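Local coordinates for Lin0012 protein (Listeria innocua, PDB 3K17) that probably acts as an ATP-dependent kinase of the GHMP family that phosphorylates phosphomevalonate in the mevalonate route to isopentenyl diphosphate, at residues A122-V127 against A149-V154; Q260-H263 against L269-S272; L107-G112 against G343-P348; T97-V102 against T133-E138; H234-K237 against K242-Q245. All blocks are in the same frame, centred on the assembly; numbering follows the deposited sequence.

Contact 1 (A122-V127 against A149-V154)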
# COMPACT_ATOMS: atom_id res chain seq x y z
N ALA A 122 30.13 17.95 -1.15
CA ALA A 122 30.78 18.49 -2.34
C ALA A 122 29.83 18.59 -3.53
O ALA A 122 29.86 19.57 -4.29
CB ALA A 122 31.99 17.64 -2.71
N ALA A 123 28.98 17.59 -3.69
CA ALA A 123 28.02 17.60 -4.79
C ALA A 123 27.02 18.73 -4.57
O ALA A 123 26.67 19.47 -5.50
CB ALA A 123 27.30 16.24 -4.87
N THR A 124 26.53 18.84 -3.34
CA THR A 124 25.58 19.89 -3.01
C THR A 124 26.18 21.27 -3.32
O THR A 124 25.55 22.11 -3.98
CB THR A 124 25.21 19.82 -1.52
OG1 THR A 124 24.61 18.56 -1.23
CG2 THR A 124 24.23 20.93 -1.16
N VAL A 125 27.40 21.49 -2.86
CA VAL A 125 28.09 22.77 -3.08
C VAL A 125 28.33 23.03 -4.57
O VAL A 125 28.26 24.18 -5.01
CB VAL A 125 29.43 22.81 -2.29
CG1 VAL A 125 30.28 24.01 -2.71
CG2 VAL A 125 29.14 22.89 -0.79
N ALA A 126 28.61 21.98 -5.34
CA ALA A 126 28.84 22.14 -6.77
C ALA A 126 27.57 22.63 -7.46
O ALA A 126 27.61 23.52 -8.32
CB ALA A 126 29.31 20.81 -7.38
N VAL A 127 26.43 22.05 -7.09
CA VAL A 127 25.16 22.46 -7.68
C VAL A 127 24.85 23.92 -7.33
O VAL A 127 24.50 24.72 -8.21
CB VAL A 127 24.00 21.55 -7.19
CG1 VAL A 127 22.64 22.15 -7.57
CG2 VAL A 127 24.15 20.14 -7.80
N ALA A 149 23.74 24.43 3.02
CA ALA A 149 23.57 23.87 4.35
C ALA A 149 22.13 23.42 4.62
O ALA A 149 21.90 22.33 5.17
CB ALA A 149 24.00 24.88 5.42
N LEU A 150 21.16 24.25 4.24
CA LEU A 150 19.75 23.90 4.43
C LEU A 150 19.45 22.66 3.60
O LEU A 150 18.80 21.73 4.07
CB LEU A 150 18.83 25.03 3.96
CG LEU A 150 18.72 26.28 4.83
CD1 LEU A 150 17.79 27.30 4.18
CD2 LEU A 150 18.20 25.89 6.21
N SER A 151 19.92 22.65 2.36
CA SER A 151 19.70 21.52 1.46
C SER A 151 20.23 20.23 2.06
O SER A 151 19.50 19.25 2.21
CB SER A 151 20.40 21.78 0.11
OG SER A 151 20.22 20.68 -0.78
N HIS A 152 21.51 20.25 2.42
CA HIS A 152 22.17 19.07 2.96
C HIS A 152 21.63 18.58 4.30
O HIS A 152 21.53 17.37 4.51
CB HIS A 152 23.67 19.33 3.06
CG HIS A 152 24.49 18.09 3.25
ND1 HIS A 152 24.66 17.48 4.47
CD2 HIS A 152 25.17 17.33 2.35
CE1 HIS A 152 25.41 16.40 4.33
NE2 HIS A 152 25.73 16.29 3.05
N LEU A 153 21.26 19.49 5.19
CA LEU A 153 20.77 19.05 6.49
C LEU A 153 19.40 18.36 6.43
O LEU A 153 19.19 17.37 7.12
CB LEU A 153 20.76 20.22 7.49
CG LEU A 153 19.64 21.24 7.58
CD1 LEU A 153 18.43 20.63 8.28
CD2 LEU A 153 20.15 22.45 8.39
N VAL A 154 18.48 18.83 5.60
CA VAL A 154 17.20 18.13 5.55
C VAL A 154 17.33 16.78 4.83
O VAL A 154 16.56 15.86 5.09
CB VAL A 154 16.07 18.98 4.90
CG1 VAL A 154 15.87 20.26 5.72
CG2 VAL A 154 16.39 19.29 3.46
O HOH W 1 21.79 18.59 -0.76

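Contact 2 (Q260-H263 against L269-S272)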
# COMPACT_ATOMS: atom_id res chain seq x y z
N GLN A 260 44.51 28.35 18.66
CA GLN A 260 45.63 29.18 19.08
C GLN A 260 46.86 28.73 18.28
O GLN A 260 47.58 29.55 17.71
CB GLN A 260 45.90 28.97 20.57
CG GLN A 260 47.06 29.77 21.14
CD GLN A 260 47.34 29.42 22.59
OE1 GLN A 260 46.41 29.35 23.40
NE2 GLN A 260 48.60 29.19 22.92
N ALA A 261 47.07 27.42 18.23
CA ALA A 261 48.20 26.85 17.50
C ALA A 261 48.23 27.32 16.05
O ALA A 261 49.30 27.60 15.50
CB ALA A 261 48.14 25.32 17.55
N PHE A 262 47.05 27.39 15.43
CA PHE A 262 46.95 27.84 14.04
C PHE A 262 47.30 29.32 13.95
O PHE A 262 48.13 29.73 13.15
CB PHE A 262 45.52 27.61 13.52
CG PHE A 262 45.37 26.34 12.71
CD1 PHE A 262 45.43 26.38 11.32
CD2 PHE A 262 45.14 25.12 13.34
CE1 PHE A 262 45.27 25.22 10.56
CE2 PHE A 262 44.98 23.95 12.59
CZ PHE A 262 45.05 24.00 11.20
N HIS A 263 46.63 30.13 14.77
CA HIS A 263 46.86 31.57 14.78
C HIS A 263 48.33 31.92 15.03
O HIS A 263 48.89 32.79 14.37
CB HIS A 263 46.00 32.22 15.87
CG HIS A 263 44.55 32.32 15.51
ND1 HIS A 263 43.57 32.58 16.45
CD2 HIS A 263 43.91 32.24 14.32
CE1 HIS A 263 42.40 32.66 15.85
NE2 HIS A 263 42.58 32.45 14.56
N LEU A 269 52.20 22.93 19.88
CA LEU A 269 50.85 22.99 20.41
C LEU A 269 49.86 22.28 19.47
O LEU A 269 48.80 21.82 19.91
CB LEU A 269 50.43 24.45 20.61
CG LEU A 269 49.04 24.67 21.21
CD1 LEU A 269 48.94 23.99 22.57
CD2 LEU A 269 48.76 26.17 21.33
N LEU A 270 50.21 22.19 18.19
CA LEU A 270 49.36 21.50 17.23
C LEU A 270 49.46 20.00 17.49
O LEU A 270 48.43 19.32 17.60
CB LEU A 270 49.80 21.81 15.79
CG LEU A 270 49.04 21.10 14.66
CD1 LEU A 270 47.54 21.39 14.75
CD2 LEU A 270 49.59 21.55 13.33
N TYR A 271 50.68 19.49 17.61
CA TYR A 271 50.90 18.06 17.86
C TYR A 271 50.20 17.57 19.12
O TYR A 271 49.48 16.57 19.09
CB TYR A 271 52.39 17.74 17.97
CG TYR A 271 53.21 18.10 16.75
CD1 TYR A 271 52.80 17.72 15.47
CD2 TYR A 271 54.39 18.83 16.88
CE1 TYR A 271 53.55 18.06 14.34
CE2 TYR A 271 55.15 19.17 15.76
CZ TYR A 271 54.73 18.79 14.50
OH TYR A 271 55.47 19.15 13.40
N SER A 272 50.41 18.26 20.23
CA SER A 272 49.80 17.86 21.49
C SER A 272 48.28 17.94 21.43
O SER A 272 47.59 17.12 22.02
CB SER A 272 50.34 18.71 22.64
OG SER A 272 50.26 20.09 22.34

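Contact 3 (L107-G112 against G343-P348)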
# COMPACT_ATOMS: atom_id res chain seq x y z
N LEU A 107 36.46 11.78 -5.86
CA LEU A 107 36.40 11.48 -4.43
C LEU A 107 36.23 10.00 -4.16
O LEU A 107 35.87 9.59 -3.05
CB LEU A 107 35.27 12.27 -3.77
CG LEU A 107 35.30 13.79 -3.99
CD1 LEU A 107 34.32 14.46 -3.06
CD2 LEU A 107 36.72 14.33 -3.74
N ILE A 108 36.50 9.19 -5.18
CA ILE A 108 36.38 7.74 -5.04
C ILE A 108 37.67 7.04 -5.45
O ILE A 108 38.44 7.54 -6.27
CB ILE A 108 35.24 7.17 -5.90
CG1 ILE A 108 35.51 7.48 -7.37
CG2 ILE A 108 33.91 7.72 -5.44
CD1 ILE A 108 34.47 6.90 -8.33
N ASP A 109 37.88 5.87 -4.87
CA ASP A 109 39.06 5.07 -5.16
C ASP A 109 38.89 4.36 -6.52
O ASP A 109 37.79 4.31 -7.08
CB ASP A 109 39.22 4.04 -4.04
CG ASP A 109 40.40 3.13 -4.26
OD1 ASP A 109 41.55 3.61 -4.14
OD2 ASP A 109 40.17 1.94 -4.56
N GLN A 110 39.99 3.84 -7.05
CA GLN A 110 39.98 3.12 -8.32
C GLN A 110 38.94 1.99 -8.27
O GLN A 110 38.29 1.68 -9.27
CB GLN A 110 41.37 2.53 -8.58
CG GLN A 110 42.51 3.55 -8.70
CD GLN A 110 42.57 4.55 -7.54
OE1 GLN A 110 41.77 5.48 -7.46
NE2 GLN A 110 43.52 4.35 -6.63
N SER A 111 38.78 1.39 -7.09
CA SER A 111 37.85 0.28 -6.90
C SER A 111 36.39 0.73 -6.88
O SER A 111 35.48 -0.10 -6.93
CB SER A 111 38.16 -0.46 -5.59
OG SER A 111 37.77 0.29 -4.47
N GLY A 112 36.17 2.04 -6.80
CA GLY A 112 34.81 2.55 -6.79
C GLY A 112 34.28 2.94 -5.42
O GLY A 112 33.19 3.48 -5.31
N GLY A 343 48.84 -1.59 4.32
CA GLY A 343 47.71 -1.66 3.42
C GLY A 343 46.95 -0.35 3.25
O GLY A 343 45.96 -0.28 2.52
N ILE A 344 47.41 0.69 3.95
CA ILE A 344 46.79 2.01 3.88
C ILE A 344 47.21 2.69 2.57
O ILE A 344 48.37 2.62 2.19
CB ILE A 344 47.25 2.88 5.09
CG1 ILE A 344 46.65 2.33 6.38
CG2 ILE A 344 46.87 4.35 4.87
CD1 ILE A 344 47.41 2.74 7.64
N LYS A 345 46.26 3.31 1.88
CA LYS A 345 46.60 3.99 0.63
C LYS A 345 46.89 5.46 0.89
O LYS A 345 46.04 6.19 1.42
CB LYS A 345 45.47 3.89 -0.40
CG LYS A 345 45.79 4.61 -1.70
CD LYS A 345 44.71 4.48 -2.77
CE LYS A 345 44.62 3.05 -3.29
NZ LYS A 345 45.98 2.53 -3.64
N HIS A 346 48.08 5.89 0.51
CA HIS A 346 48.49 7.28 0.68
C HIS A 346 47.76 8.13 -0.35
O HIS A 346 47.66 7.75 -1.51
CB HIS A 346 50.01 7.39 0.46
CG HIS A 346 50.53 8.80 0.49
ND1 HIS A 346 50.21 9.69 1.49
CD2 HIS A 346 51.43 9.43 -0.30
CE1 HIS A 346 50.88 10.82 1.30
NE2 HIS A 346 51.63 10.68 0.22
N LEU A 347 47.21 9.27 0.08
CA LEU A 347 46.54 10.16 -0.86
C LEU A 347 47.32 11.48 -0.88
O LEU A 347 47.10 12.37 -0.04
CB LEU A 347 45.08 10.41 -0.43
CG LEU A 347 44.15 9.19 -0.33
CD1 LEU A 347 42.71 9.63 -0.04
CD2 LEU A 347 44.19 8.40 -1.64
N PRO A 348 48.27 11.62 -1.83
CA PRO A 348 49.08 12.85 -1.95
C PRO A 348 48.20 14.08 -1.74
O PRO A 348 47.17 14.24 -2.39
CB PRO A 348 49.63 12.74 -3.37
CG PRO A 348 49.90 11.23 -3.47
CD PRO A 348 48.66 10.62 -2.84

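Contact 4 (T97-V102 against T133-E138)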
# COMPACT_ATOMS: atom_id res chain seq x y z
N THR A 97 16.33 29.12 -16.94
CA THR A 97 16.37 28.71 -18.33
C THR A 97 16.93 27.30 -18.32
O THR A 97 17.67 26.92 -17.42
CB THR A 97 17.26 29.64 -19.17
OG1 THR A 97 18.57 29.71 -18.59
CG2 THR A 97 16.65 31.05 -19.21
N PRO A 98 16.57 26.48 -19.32
CA PRO A 98 17.05 25.10 -19.39
C PRO A 98 18.56 24.93 -19.43
O PRO A 98 19.25 25.59 -20.21
CB PRO A 98 16.36 24.55 -20.65
CG PRO A 98 16.12 25.78 -21.49
CD PRO A 98 15.67 26.78 -20.45
N VAL A 99 19.08 24.06 -18.57
CA VAL A 99 20.52 23.80 -18.53
C VAL A 99 20.84 22.32 -18.35
O VAL A 99 20.06 21.56 -17.77
CB VAL A 99 21.22 24.56 -17.37
CG1 VAL A 99 21.03 26.06 -17.54
CG2 VAL A 99 20.69 24.08 -16.03
N LYS A 100 22.00 21.92 -18.87
CA LYS A 100 22.48 20.55 -18.75
C LYS A 100 23.63 20.60 -17.77
O LYS A 100 24.54 21.41 -17.91
CB LYS A 100 22.96 20.03 -20.10
CG LYS A 100 23.77 18.74 -20.03
CD LYS A 100 24.20 18.28 -21.42
CE LYS A 100 25.13 17.08 -21.34
NZ LYS A 100 25.54 16.56 -22.67
N MSE A 101 23.59 19.73 -16.76
CA MSE A 101 24.64 19.68 -15.75
C MSE A 101 25.16 18.26 -15.61
O MSE A 101 24.39 17.31 -15.44
CB MSE A 101 24.10 20.16 -14.39
CG MSE A 101 23.76 21.65 -14.33
SE MSE A 101 23.13 22.18 -12.57
CE MSE A 101 21.26 21.75 -12.79
N VAL A 102 26.48 18.13 -15.68
CA VAL A 102 27.14 16.84 -15.58
C VAL A 102 28.13 16.83 -14.43
O VAL A 102 29.08 17.62 -14.41
CB VAL A 102 27.91 16.50 -16.88
CG1 VAL A 102 28.68 15.20 -16.71
CG2 VAL A 102 26.94 16.40 -18.05
N THR A 133 26.37 30.90 -10.09
CA THR A 133 27.29 31.52 -11.04
C THR A 133 26.54 31.79 -12.35
O THR A 133 26.72 32.82 -12.99
CB THR A 133 28.51 30.61 -11.34
OG1 THR A 133 29.26 30.40 -10.14
CG2 THR A 133 29.42 31.27 -12.37
N LYS A 134 25.67 30.85 -12.72
CA LYS A 134 24.89 30.94 -13.94
C LYS A 134 23.71 31.91 -13.90
O LYS A 134 23.44 32.60 -14.89
CB LYS A 134 24.37 29.54 -14.31
CG LYS A 134 23.42 29.50 -15.49
CD LYS A 134 24.12 29.85 -16.80
CE LYS A 134 23.17 29.71 -17.98
NZ LYS A 134 23.83 30.05 -19.27
N PHE A 135 23.00 31.98 -12.78
CA PHE A 135 21.81 32.83 -12.69
C PHE A 135 21.83 34.03 -11.73
O PHE A 135 21.01 34.93 -11.88
CB PHE A 135 20.60 31.97 -12.34
CG PHE A 135 20.26 30.93 -13.38
CD1 PHE A 135 19.63 31.30 -14.57
CD2 PHE A 135 20.58 29.59 -13.17
CE1 PHE A 135 19.33 30.34 -15.54
CE2 PHE A 135 20.29 28.62 -14.14
CZ PHE A 135 19.66 29.00 -15.33
N TYR A 136 22.74 34.04 -10.77
CA TYR A 136 22.80 35.12 -9.78
C TYR A 136 24.20 35.15 -9.19
O TYR A 136 24.39 35.01 -7.98
CB TYR A 136 21.76 34.83 -8.69
CG TYR A 136 21.48 35.95 -7.72
CD1 TYR A 136 20.91 37.15 -8.14
CD2 TYR A 136 21.75 35.79 -6.36
CE1 TYR A 136 20.61 38.17 -7.23
CE2 TYR A 136 21.46 36.80 -5.45
CZ TYR A 136 20.89 37.99 -5.89
OH TYR A 136 20.62 38.99 -4.98
N PRO A 137 25.22 35.37 -10.04
CA PRO A 137 26.63 35.43 -9.66
C PRO A 137 27.06 36.41 -8.57
O PRO A 137 28.08 36.18 -7.91
CB PRO A 137 27.34 35.69 -10.99
CG PRO A 137 26.32 36.48 -11.76
CD PRO A 137 25.04 35.75 -11.46
N GLU A 138 26.31 37.48 -8.38
CA GLU A 138 26.68 38.47 -7.37
C GLU A 138 26.45 37.99 -5.93
O GLU A 138 27.03 38.54 -5.00
CB GLU A 138 25.90 39.78 -7.58
CG GLU A 138 24.39 39.64 -7.46
CD GLU A 138 23.69 39.66 -8.80
OE1 GLU A 138 24.04 38.86 -9.69
OE2 GLU A 138 22.77 40.50 -8.97

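Contact 5 (H234-K237 against K242-Q245)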
# COMPACT_ATOMS: atom_id res chain seq x y z
N HIS A 234 24.53 9.34 19.22
CA HIS A 234 23.39 10.14 19.65
C HIS A 234 22.68 9.43 20.80
O HIS A 234 22.24 10.06 21.76
CB HIS A 234 22.41 10.34 18.50
CG HIS A 234 21.23 11.19 18.87
ND1 HIS A 234 21.34 12.55 19.10
CD2 HIS A 234 19.94 10.87 19.08
CE1 HIS A 234 20.15 13.03 19.44
NE2 HIS A 234 19.29 12.03 19.44
N ALA A 235 22.57 8.11 20.69
CA ALA A 235 21.93 7.32 21.73
C ALA A 235 22.78 7.36 22.99
O ALA A 235 22.25 7.45 24.10
CB ALA A 235 21.75 5.88 21.26
N PHE A 236 24.09 7.29 22.81
CA PHE A 236 25.01 7.34 23.94
C PHE A 236 24.77 8.64 24.70
O PHE A 236 24.79 8.68 25.93
CB PHE A 236 26.46 7.30 23.45
CG PHE A 236 27.46 7.54 24.54
CD1 PHE A 236 27.63 6.62 25.57
CD2 PHE A 236 28.23 8.70 24.55
CE1 PHE A 236 28.53 6.85 26.60
CE2 PHE A 236 29.14 8.94 25.58
CZ PHE A 236 29.29 8.02 26.61
N LYS A 237 24.55 9.72 23.95
CA LYS A 237 24.29 11.03 24.53
C LYS A 237 23.09 10.98 25.48
O LYS A 237 23.07 11.67 26.50
CB LYS A 237 24.03 12.03 23.40
CG LYS A 237 23.66 13.43 23.87
CD LYS A 237 23.42 14.35 22.68
CE LYS A 237 22.97 15.73 23.14
NZ LYS A 237 22.73 16.65 21.99
N LYS A 242 26.43 12.53 31.22
CA LYS A 242 27.60 12.97 31.97
C LYS A 242 28.89 12.73 31.19
O LYS A 242 29.72 13.63 31.06
CB LYS A 242 27.67 12.25 33.32
CG LYS A 242 28.82 12.71 34.20
CD LYS A 242 28.82 12.02 35.55
CE LYS A 242 29.98 12.49 36.41
NZ LYS A 242 30.01 11.83 37.74
N ASN A 243 29.06 11.52 30.69
CA ASN A 243 30.25 11.18 29.92
C ASN A 243 30.29 11.96 28.61
O ASN A 243 31.34 12.47 28.22
CB ASN A 243 30.29 9.68 29.64
CG ASN A 243 30.74 8.87 30.84
OD1 ASN A 243 30.55 7.65 30.89
ND2 ASN A 243 31.34 9.54 31.81
N TYR A 244 29.15 12.05 27.94
CA TYR A 244 29.08 12.78 26.68
C TYR A 244 29.45 14.23 26.90
O TYR A 244 30.17 14.83 26.10
CB TYR A 244 27.67 12.69 26.08
CG TYR A 244 27.56 13.35 24.72
CD1 TYR A 244 28.20 12.80 23.60
CD2 TYR A 244 26.83 14.53 24.55
CE1 TYR A 244 28.12 13.42 22.35
CE2 TYR A 244 26.75 15.15 23.30
CZ TYR A 244 27.39 14.59 22.21
OH TYR A 244 27.30 15.19 20.97
N GLN A 245 28.95 14.81 27.99
CA GLN A 245 29.24 16.21 28.29
C GLN A 245 30.72 16.39 28.61
O GLN A 245 31.29 17.44 28.33
CB GLN A 245 28.38 16.70 29.46
CG GLN A 245 28.51 18.19 29.73
CD GLN A 245 28.23 19.04 28.50
OE1 GLN A 245 27.10 19.05 27.98
NE2 GLN A 245 29.25 19.74 28.02

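Contact 1 (A122-V127 against A149-V154)
A chi1 of -61° keeps T124 OG1 beside its own N, at the edge of the H152 ring, and leaves CG2 anti to N, pointing at S151. H152 carries its CG anti to N (chi1 -164°), which swings the imidazole back across to the threonine. CG2 of T124 lies 4.0 Å from S151 OG, and OG1 of T124 sits in the ring plane, 3.8 Å from H152 CD2. No hydrogen bond runs directly between the two segments; a water bridges them, donating to T124 OG1 at 2.9 Å and bonding S151 OG at 2.6 Å. OG1 is also hydrogen-bonded to the carbonyl oxygen of S120, one turn back, and H152 NE2 to the S120 hydroxyl, a direct link between the helices. The Gly-Leu-Gly-Ser-Ser run containing S120 matches the glycine-rich motif that binds the ATP phosphates in GHMP kinases, and probably does so here. F77 stacks on the H152 ring. The whole contact is buried: helix 119-135 turns A126 and V127 toward strand 37-45, with V127 also on helix 76-91, whereas L150 and L153 of helix 141-156 pack on helix 180-187.

Contact 2 (Q260-H263 against L269-S272)
A261 and L270 touch near the turn of an alpha-helical hairpin, where helix 241-264 ends and helix 267-288 begins to run back beside it. Their CA atoms are 5.5 Å apart. The A261 methyl fits between two leucines: its CB is 3.8 Å from L269 CG and 4.3 Å from L270 CB. It also lies 3.8 Å from the L270 backbone N. The hairpin belongs to the C-terminal half of the GHMP fold, in which helices cover an antiparallel sheet; L270 rests on F325 of strand 321-326, and both L270 and F262 pack against P211. On that inner side F262 approaches obliquely, CE2 reaching 4.2 Å from L270 CD1. Toward solvent, L269 holds CG anti to its N (chi1 -178°) and carries CD2 over to the first helix, 3.7 Å from A261 N. There the extended chain of Q260 crosses L269 at about a right angle, bringing NE2 to 3.4 Å from L269 CD2. D266, in the short connection, accepts a hydrogen bond from L269 N through OD1.

Contact 3 (L107-G112 against G343-P348)
D109 and Q110 meet K345 where the two halves of the GHMP fold come together: the loop between strand 99-105 and helix 119-135 on one side, the edge strand 345-346 of the C-terminal sheet on the other. Van der Waals contact dominates. The aliphatic part of K345 passes at a slant across the polar ends of both loop residues, its CE 3.2 Å from D109 OD1 and 3.7 Å from Q110 NE2. Electrostatics add a looser term, since K345 NZ stays 4.6 Å from D109 OD1, beyond a salt bridge but near enough for some attraction. K345 reaches the loop through its extended chi1 and chi2; the bends at chi3 (-68°) and chi4 turn NZ away, leaving CE nearest D109. W219 of the adjacent strand 214-219 touches both D109 and K345, and Y115 touches D109 and Q110. Hydrogen bonds within the loop fix the carboxylate. D109 to G112 forms a type I beta turn, closed by G112 N to D109 O at 2.8 Å, and an Asx turn overlaps it. D109 OD2 takes both donors of S111: the backbone N at 2.9 Å, from above the carboxylate plane, and OG, also at 2.9 Å, on the anti lone pair.

Contact 4 (T97-V102 against T133-E138)
K134 and F135, the last residues of helix 119-135, reach over to T97, just before strand 99-105, and V99, its first residue. K134 comes first, its aliphatic chain passing the strand with CE 4.3 Å from V99 CG1 while the ammonium group forms a salt bridge with D45. Nearer its base, K134 CG lies over one face of the next residue's ring, 3.5 Å above the F135 plane and offset toward the rim. F135 makes the larger share on the helix side. With CG anti to its carbonyl carbon (chi1 -63°), the ring extends toward the backbone of T97 and ends among polar atoms of that residue. OG1 of T97 sits in the ring plane at the edge, 3.2 Å from F135 CE1, while T97 O is 3.6 Å from F135 CZ. The hydroxyl gets there from between T97's own N and carbonyl carbon (chi1 55°). V99 CG1 meets the ring obliquely, 3.9 Å from F135 CZ. Y136 is the first residue to leave helical angles. F135 and Y136 both pack on L89 of helix 76-91, K134 touches L43 of strand 37-45, and V99 pairs through its backbone with E50 of strand 50-52.

Contact 5 (H234-K237 against K242-Q245)
K237 and Y244 stack a lysine chain on an aromatic ring, and this CH-pi contact is the centre of the interface. K237 CB stands 4.0 Å from the centroid of the Y244 ring and 12° off its normal, squarely over the face. From there the fully extended lysine chain runs outward toward one side of the ring: CG comes within 3.4 Å of Y244 CD2, and CD within 3.5 Å of Y244 CE2. The tyrosine turns its ring back to the first helix by holding CG anti to its N (chi1 -176°). The polar ends continue the pairing outside the two segments, K237 NZ forming a salt bridge and Y244 OH a hydrogen bond with the same oxygen, OE2 of E25, which thus ties both polar ends to one acceptor. The contact closes the sharp corner between helix 226-239 and helix 241-264, where D240 OD1 accepts a hydrogen bond from N243 N, and the CA atoms of K237 and Y244 are 5.5 Å apart. Apolar packing adds to this. F236 also has CG anti to N (chi1 172°), and its ring reaches across the corner, CZ lying 3.6 Å from N243 CB. The next ring atom of F236, CE2, is 4.1 Å from Y244 CB and 3.9 Å from Y244 N, with N243 CB and Y244 N both approaching the ring obliquely. L284, K287 and A288 of helix 267-288 also pack on F236, while H234 and A235 touch S231 of the second subunit.

How the contacts relate
Along the chain, contacts 1 and 4 interleave, both using helix 119-135 in the N-terminal half of the fold, with centres 16 Å apart. Contacts 5 and 2 follow in order, sharing helix 241-264: contact 5 near its start, contact 2 near its end, centres 27 Å apart. Contact 3 spans the longest separation, joining a loop of the N-terminal half to a strand near the C terminus, with contacts 1, 5 and 2 all formed by the chain in between. It touches contact 1 through L107 and A122. Contacts 4 and 5 lie farthest apart, 44 Å between centres, on opposite sides of the chain's centre. Of the five, contact 3 is the one that joins the N-terminal half to the C-terminal sheet.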